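Putative 2,5-diketo-D-gluconic acid reductase B (Sinorhizobium meliloti, PDB 3UP8) probably reduces methylglyoxal to hydroxyacetone with NADPH, as an aldo/keto reductase built on a TIM barrel. Local coordinates at residues V110-S113 / L114-R118; N159-T162 / T163-E166; A235-W238 / L239-Q243. One frame throughout, in Å; residues are numbered along the deposited sequence.

Interaction 1 of 3, residues V110-S113 / L114-R118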
loop_
_atom_site.group_PDB
_atom_site.type_symbol
_atom_site.label_atom_id
_atom_site.label_comp_id
_atom_site.label_asym_id
_atom_site.label_seq_id
_atom_site.Cartn_x
_atom_site.Cartn_y
_atom_site.Cartn_z
ATOM N N VAL A 110 17.494 -7.702 2.684
ATOM C CA VAL A 110 17.352 -6.373 2.108
ATOM C C VAL A 110 18.332 -6.223 0.935
ATOM O O VAL A 110 17.943 -5.793 -0.150
ATOM C CB VAL A 110 17.519 -5.268 3.173
ATOM C CG1 VAL A 110 17.626 -3.887 2.526
ATOM C CG2 VAL A 110 16.348 -5.323 4.150
ATOM N N ASP A 111 19.582 -6.620 1.153
ATOM C CA ASP A 111 20.574 -6.618 0.074
ATOM C C ASP A 111 20.106 -7.479 -1.100
ATOM O O ASP A 111 20.332 -7.123 -2.261
ATOM C CB ASP A 111 21.934 -7.112 0.579
ATOM C CG ASP A 111 22.651 -6.089 1.428
ATOM O OD1 ASP A 111 22.287 -4.891 1.395
ATOM O OD2 ASP A 111 23.605 -6.492 2.130
ATOM N N GLU A 112 19.468 -8.610 -0.795
ATOM C CA GLU A 112 18.981 -9.519 -1.826
ATOM C C GLU A 112 17.835 -8.879 -2.612
ATOM O O GLU A 112 17.812 -8.953 -3.832
ATOM C CB GLU A 112 18.548 -10.852 -1.212
ATOM C CG GLU A 112 17.954 -11.863 -2.216
ATOM C CD GLU A 112 19.009 -12.507 -3.143
ATOM O OE1 GLU A 112 20.219 -12.442 -2.847
ATOM O OE2 GLU A 112 18.611 -13.100 -4.171
ATOM N N SER A 113 16.893 -8.241 -1.909
ATOM C CA SER A 113 15.822 -7.478 -2.567
ATOM C C SER A 113 16.391 -6.455 -3.540
ATOM O O SER A 113 15.911 -6.312 -4.676
ATOM C CB SER A 113 14.955 -6.745 -1.528
ATOM O OG SER A 113 14.053 -7.637 -0.919
ATOM N N LEU A 114 17.407 -5.732 -3.088
ATOM C CA LEU A 114 18.004 -4.678 -3.899
ATOM C C LEU A 114 18.700 -5.225 -5.153
ATOM O O LEU A 114 18.706 -4.577 -6.212
ATOM C CB LEU A 114 18.929 -3.817 -3.047
ATOM C CG LEU A 114 18.167 -2.991 -1.984
ATOM C CD1 LEU A 114 19.135 -2.247 -1.068
ATOM C CD2 LEU A 114 17.256 -2.000 -2.655
ATOM N N ARG A 115 19.250 -6.428 -5.041
ATOM C CA ARG A 115 19.799 -7.092 -6.224
ATOM C C ARG A 115 18.692 -7.378 -7.234
ATOM O O ARG A 115 18.895 -7.159 -8.439
ATOM C CB ARG A 115 20.559 -8.372 -5.865
ATOM C CG ARG A 115 21.881 -8.106 -5.142
ATOM C CD ARG A 115 22.745 -9.369 -4.994
ATOM N NE ARG A 115 22.312 -10.233 -3.895
ATOM C CZ ARG A 115 22.674 -10.074 -2.620
ATOM N NH1 ARG A 115 23.485 -9.087 -2.258
ATOM N NH2 ARG A 115 22.220 -10.918 -1.701
ATOM N N LYS A 116 17.544 -7.877 -6.758
ATOM C CA LYS A 116 16.415 -8.201 -7.641
ATOM C C LYS A 116 15.801 -6.940 -8.250
ATOM O O LYS A 116 15.450 -6.912 -9.439
ATOM C CB LYS A 116 15.338 -9.023 -6.913
ATOM C CG LYS A 116 15.815 -10.403 -6.414
ATOM C CD LYS A 116 14.617 -11.262 -6.034
ATOM C CE LYS A 116 15.005 -12.715 -5.745
ATOM N NZ LYS A 116 15.283 -12.961 -4.287
ATOM N N LEU A 117 15.702 -5.892 -7.433
ATOM C CA LEU A 117 15.079 -4.633 -7.846
ATOM C C LEU A 117 15.995 -3.732 -8.684
ATOM O O LEU A 117 15.555 -2.689 -9.186
ATOM C CB LEU A 117 14.550 -3.876 -6.618
ATOM C CG LEU A 117 13.387 -4.574 -5.901
ATOM C CD1 LEU A 117 13.184 -3.922 -4.519
ATOM C CD2 LEU A 117 12.101 -4.501 -6.726
ATOM N N ARG A 118 17.260 -4.137 -8.832
ATOM C CA ARG A 118 18.243 -3.407 -9.641
ATOM C C ARG A 118 18.380 -1.926 -9.265
ATOM O O ARG A 118 18.416 -1.029 -10.124
ATOM C CB ARG A 118 17.973 -3.600 -11.150
ATOM C CG ARG A 118 18.121 -5.060 -11.573
ATOM C CD ARG A 118 18.062 -5.252 -13.092
ATOM N NE ARG A 118 18.267 -6.663 -13.431
ATOM C CZ ARG A 118 17.868 -7.242 -14.561
ATOM N NH1 ARG A 118 17.239 -6.542 -15.502
ATOM N NH2 ARG A 118 18.097 -8.535 -14.745
HETATM O O HOH W 1 20.699 -12.015 -5.849
#
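One carboxylate, that of Glu-112, is shared by two basic side chains of the following turn: Arg-115 takes one oxygen and Lys-116 the other. The result is an i to i+3 and i to i+4 salt-bridge network on helix 103-117 of the TIM barrel, the helix of a beta-alpha-beta unit between strands 91-96 and 122-127. Arg-115 grips side-on, with two nitrogens converging on OE1 of Glu-112: NH2 at 2.8 Å, on the anti side of the carboxylate, and NE at 3.2 Å, from above its plane. The arginine chain bends at chi3 (-80°), which folds the guanidinium back over the preceding turn, one face, near its rim, over CA of Glu-112 and O of Asp-111. The Asp-111 carboxylate turns elsewhere, to a salt bridge with Lys-151. Beneath this charged surface, CG1 of Val-110 meets CD1 of Leu-114 at 4.2 Å, both side chains resting on strand 122-127, while Ser-113 OG bonds to Glu-73 and Gln-68. Lys-116 completes the network through a weak bond from its NZ to Glu-112 OE2, 3.3 Å long. A water accepts from NE of Arg-115 at 3.1 Å and donates weakly to OE2 of Glu-112.

Interaction 2 of 3, residues N159-T162 / T163-E166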
loop_
_atom_site.group_PDB
_atom_site.type_symbol
_atom_site.label_atom_id
_atom_site.label_comp_id
_atom_site.label_asym_id
_atom_site.label_seq_id
_atom_site.Cartn_x
_atom_site.Cartn_y
_atom_site.Cartn_z
ATOM N N ASN A 159 -0.094 -4.476 8.439
ATOM C CA ASN A 159 -1.014 -5.344 9.158
ATOM C C ASN A 159 -0.846 -5.275 10.669
ATOM O O ASN A 159 -1.149 -6.242 11.377
ATOM C CB ASN A 159 -0.886 -6.787 8.665
ATOM C CG ASN A 159 -1.080 -6.900 7.167
ATOM O OD1 ASN A 159 -2.167 -6.633 6.661
ATOM N ND2 ASN A 159 -0.021 -7.271 6.447
ATOM N N PHE A 160 -0.358 -4.137 11.151
ATOM C CA PHE A 160 -0.207 -3.924 12.582
ATOM C C PHE A 160 -1.533 -3.393 13.138
ATOM O O PHE A 160 -2.199 -2.564 12.499
ATOM C CB PHE A 160 0.893 -2.892 12.849
ATOM C CG PHE A 160 2.298 -3.445 12.791
ATOM C CD1 PHE A 160 3.265 -3.010 13.704
ATOM C CD2 PHE A 160 2.665 -4.384 11.831
ATOM C CE1 PHE A 160 4.576 -3.511 13.653
ATOM C CE2 PHE A 160 3.965 -4.896 11.782
ATOM C CZ PHE A 160 4.924 -4.462 12.686
ATOM N N ASN A 161 -1.902 -3.846 14.337
ATOM C CA ASN A 161 -3.048 -3.262 15.021
ATOM C C ASN A 161 -2.612 -1.966 15.715
ATOM O O ASN A 161 -1.419 -1.615 15.665
ATOM C CB ASN A 161 -3.692 -4.287 15.973
ATOM C CG ASN A 161 -2.797 -4.663 17.143
ATOM O OD1 ASN A 161 -1.841 -3.962 17.464
ATOM N ND2 ASN A 161 -3.118 -5.782 17.795
ATOM N N THR A 162 -3.550 -1.247 16.349
ATOM C CA THR A 162 -3.233 0.065 16.931
ATOM C C THR A 162 -2.188 -0.027 18.045
ATOM O O THR A 162 -1.327 0.841 18.178
ATOM C CB THR A 162 -4.502 0.853 17.426
ATOM O OG1 THR A 162 -5.201 0.064 18.378
ATOM C CG2 THR A 162 -5.457 1.125 16.276
ATOM N N THR A 163 -2.260 -1.100 18.826
ATOM C CA THR A 163 -1.320 -1.323 19.909
ATOM C C THR A 163 0.095 -1.446 19.336
ATOM O O THR A 163 1.039 -0.857 19.858
ATOM C CB THR A 163 -1.690 -2.594 20.711
ATOM O OG1 THR A 163 -3.030 -2.447 21.199
ATOM C CG2 THR A 163 -0.754 -2.757 21.900
ATOM N N GLN A 164 0.218 -2.179 18.231
ATOM C CA GLN A 164 1.519 -2.404 17.602
ATOM C C GLN A 164 2.032 -1.175 16.855
ATOM O O GLN A 164 3.248 -0.977 16.730
ATOM C CB GLN A 164 1.443 -3.621 16.688
ATOM C CG GLN A 164 1.085 -4.903 17.449
ATOM C CD GLN A 164 0.601 -6.015 16.545
ATOM O OE1 GLN A 164 0.040 -5.781 15.465
ATOM N NE2 GLN A 164 0.817 -7.242 16.978
HETATM N N MSE A 165 1.103 -0.369 16.347
HETATM C CA MSE A 165 1.442 0.877 15.692
HETATM C C MSE A 165 2.091 1.797 16.720
HETATM O O MSE A 165 3.146 2.381 16.461
HETATM C CB MSE A 165 0.192 1.547 15.100
HETATM C CG MSE A 165 -0.400 0.797 13.890
HETATM SE SE MSE A 165 -2.212 1.439 13.473
HETATM C CE MSE A 165 -1.735 3.202 12.897
ATOM N N GLU A 166 1.463 1.898 17.894
ATOM C CA GLU A 166 1.976 2.746 18.968
ATOM C C GLU A 166 3.343 2.239 19.398
ATOM O O GLU A 166 4.262 3.037 19.586
ATOM C CB GLU A 166 0.987 2.810 20.143
ATOM C CG GLU A 166 -0.250 3.673 19.834
ATOM C CD GLU A 166 -1.479 3.357 20.704
ATOM O OE1 GLU A 166 -1.341 2.719 21.784
ATOM O OE2 GLU A 166 -2.600 3.755 20.295
#
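With chi1 of Asn-161 at 67°, its CG sits between the backbone N and the carbonyl carbon, which swings the amide over the first turn of helix 162-171 and presents OD1 to the N of Gln-164. Gln-164, its CG beside its own backbone N (chi1 -61°) and its chain extended beyond, reaches back to set OE1 before the N of Asn-161. The first bond, from Gln-164 N to Asn-161 OD1, is 2.8 Å and runs nearly along the C=O axis; the return bond, from Asn-161 N to Gln-164 OE1, is 3.0 Å, with the donor tilted from the amide plane. This reciprocal pair is a capping box, Asn-161 being the N-cap, and it occupies two backbone N-H groups at the start of the helix that follows barrel strand 152-158. The two side chains cross at about a right angle. ND2 of Asn-161 is held in turn by the carbonyl of Glu-295, tying the cap to the C-terminal segment. Phe-160 packs on Gln-164: CD1 of its ring comes 3.5 Å from CB of Gln-164, and its CB meets CG of selenomethionine Met-165 at 4.0 Å. Just upstream, the Asn-159 side chain hydrogen-bonds to Tyr-206 and to the carbonyl of His-128, a predicted substrate-binding residue. Farther along the helix, Glu-166 OE2 forms a salt bridge with Arg-198.

Interaction 3 of 3, residues A235-W238 / L239-Q243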
loop_
_atom_site.group_PDB
_atom_site.type_symbol
_atom_site.label_atom_id
_atom_site.label_comp_id
_atom_site.label_asym_id
_atom_site.label_seq_id
_atom_site.Cartn_x
_atom_site.Cartn_y
_atom_site.Cartn_z
ATOM N N ALA A 235 -15.020 2.864 -5.388
ATOM C CA ALA A 235 -14.360 2.334 -4.189
ATOM C C ALA A 235 -12.959 2.934 -4.035
ATOM O O ALA A 235 -12.578 3.346 -2.944
ATOM C CB ALA A 235 -14.304 0.815 -4.231
ATOM N N LEU A 236 -12.208 2.974 -5.131
ATOM C CA LEU A 236 -10.890 3.620 -5.170
ATOM C C LEU A 236 -10.961 5.090 -4.788
ATOM O O LEU A 236 -10.134 5.583 -4.027
ATOM C CB LEU A 236 -10.270 3.498 -6.560
ATOM C CG LEU A 236 -9.814 2.116 -7.027
ATOM C CD1 LEU A 236 -9.547 2.129 -8.531
ATOM C CD2 LEU A 236 -8.588 1.619 -6.269
ATOM N N ARG A 237 -11.955 5.795 -5.316
ATOM C CA ARG A 237 -12.136 7.195 -4.973
ATOM C C ARG A 237 -12.481 7.371 -3.501
ATOM O O ARG A 237 -11.973 8.279 -2.861
ATOM C CB ARG A 237 -13.185 7.862 -5.881
ATOM C CG ARG A 237 -13.445 9.336 -5.580
ATOM C CD ARG A 237 -12.253 10.223 -5.985
ATOM N NE ARG A 237 -12.157 11.425 -5.159
ATOM C CZ ARG A 237 -11.246 12.385 -5.325
ATOM N NH1 ARG A 237 -10.351 12.304 -6.309
ATOM N NH2 ARG A 237 -11.241 13.442 -4.516
ATOM N N TRP A 238 -13.325 6.492 -2.957
ATOM C CA TRP A 238 -13.734 6.595 -1.558
ATOM C C TRP A 238 -12.514 6.487 -0.633
ATOM O O TRP A 238 -12.440 7.156 0.410
ATOM C CB TRP A 238 -14.749 5.499 -1.215
ATOM C CG TRP A 238 -15.072 5.412 0.250
ATOM C CD1 TRP A 238 -15.852 6.279 0.969
ATOM C CD2 TRP A 238 -14.652 4.391 1.175
ATOM N NE1 TRP A 238 -15.921 5.877 2.288
ATOM C CE2 TRP A 238 -15.203 4.716 2.436
ATOM C CE3 TRP A 238 -13.861 3.236 1.058
ATOM C CZ2 TRP A 238 -14.998 3.920 3.581
ATOM C CZ3 TRP A 238 -13.649 2.441 2.208
ATOM C CH2 TRP A 238 -14.218 2.793 3.445
ATOM N N LEU A 239 -11.568 5.632 -1.021
ATOM C CA LEU A 239 -10.303 5.507 -0.286
ATOM C C LEU A 239 -9.436 6.759 -0.421
ATOM O O LEU A 239 -9.045 7.377 0.566
ATOM C CB LEU A 239 -9.546 4.261 -0.776
ATOM C CG LEU A 239 -10.271 2.938 -0.471
ATOM C CD1 LEU A 239 -9.685 1.795 -1.286
ATOM C CD2 LEU A 239 -10.194 2.623 1.012
ATOM N N VAL A 240 -9.183 7.148 -1.666
ATOM C CA VAL A 240 -8.207 8.173 -1.990
ATOM C C VAL A 240 -8.694 9.560 -1.554
ATOM O O VAL A 240 -7.890 10.462 -1.298
ATOM C CB VAL A 240 -7.828 8.049 -3.489
ATOM C CG1 VAL A 240 -8.481 9.133 -4.362
ATOM C CG2 VAL A 240 -6.336 7.975 -3.654
ATOM N N GLN A 241 -10.014 9.703 -1.424
ATOM C CA GLN A 241 -10.629 10.940 -0.934
ATOM C C GLN A 241 -10.520 11.089 0.587
ATOM O O GLN A 241 -10.687 12.184 1.120
ATOM C CB GLN A 241 -12.107 11.009 -1.372
ATOM C CG GLN A 241 -12.787 12.365 -1.149
ATOM C CD GLN A 241 -14.072 12.505 -1.959
ATOM O OE1 GLN A 241 -14.112 12.197 -3.157
ATOM N NE2 GLN A 241 -15.118 12.976 -1.313
ATOM N N GLN A 242 -10.244 9.998 1.295
ATOM C CA GLN A 242 -10.036 10.087 2.742
ATOM C C GLN A 242 -8.658 10.654 3.064
ATOM O O GLN A 242 -7.658 10.277 2.420
ATOM C CB GLN A 242 -10.154 8.721 3.381
ATOM C CG GLN A 242 -11.558 8.228 3.536
ATOM C CD GLN A 242 -11.598 6.813 4.043
ATOM O OE1 GLN A 242 -11.227 6.538 5.184
ATOM N NE2 GLN A 242 -12.082 5.907 3.211
ATOM N N GLN A 243 -8.610 11.543 4.060
ATOM C CA GLN A 243 -7.347 12.107 4.537
ATOM C C GLN A 243 -6.403 10.985 4.944
ATOM O O GLN A 243 -6.806 10.059 5.648
ATOM C CB GLN A 243 -7.556 13.037 5.738
ATOM C CG GLN A 243 -8.399 14.291 5.458
ATOM C CD GLN A 243 -7.903 15.082 4.256
ATOM O OE1 GLN A 243 -6.763 15.544 4.227
ATOM N NE2 GLN A 243 -8.767 15.245 3.260
#
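Arg-237 and Gln-241, one turn apart, are joined by a straight bond from NE to OE1, 2.9 Å long with an N-H...O angle of 166°. It lies in the guanidinium plane and falls on a lone pair of the amide oxygen; NH2 adds a weak bond to the same atom. NH1 goes on to the carbonyl of Ile-263, and Gln-241 NE2 to that of Leu-268, which fixes both flat groups at their far ends. A leucine at Arg-237 would probably leave OE1 of Gln-241 without these donors and the carbonyl of Ile-263 without its mate. Where the helix gives way to a turn, Gln-242 folds back and its NE2 donates to the backbone O of Trp-238 at 3.1 Å, from above the carbonyl plane. The same nitrogen lies over the centre of the indole, 3.4 Å above its plane, an amino-aromatic contact; OE1 of Gln-242 is hydrogen-bonded to Tyr-183 OH. Packing follows: CD2 of Leu-239 meets CZ3 of Trp-238 at 3.7 Å, and CG1 of Val-240 sits over one face of the guanidinium. In the TIM barrel, this end of helix 231-240 rests Leu-236, Leu-239 and Val-240 on Val-247 of strand 245-249, while Trp-238 packs against Met-273 and Val-276 of helix 270-277.

How the interactions relate
All three contacts are local, in or at the start of a helix of the barrel's outer layer; each belongs to a different helix, and none touches another. Interactions 1 and 3 lie on opposite sides of the chain's centre, about 32 Å apart between centres. Chemistry follows place: at 110-118, partly buried, the network is ionic and faces outward, with apolar residues turned to the barrel; at 235-243, the most buried, an arginine and two glutamines bond to each other and to backbone carbonyls, one amide nitrogen also lying over an indole. Interaction 2, partly buried, starts its helix with side-chain amides on backbone N-H groups; its own Asn-159 comes closest to a predicted site, its side chain about 4 Å from that of His-128.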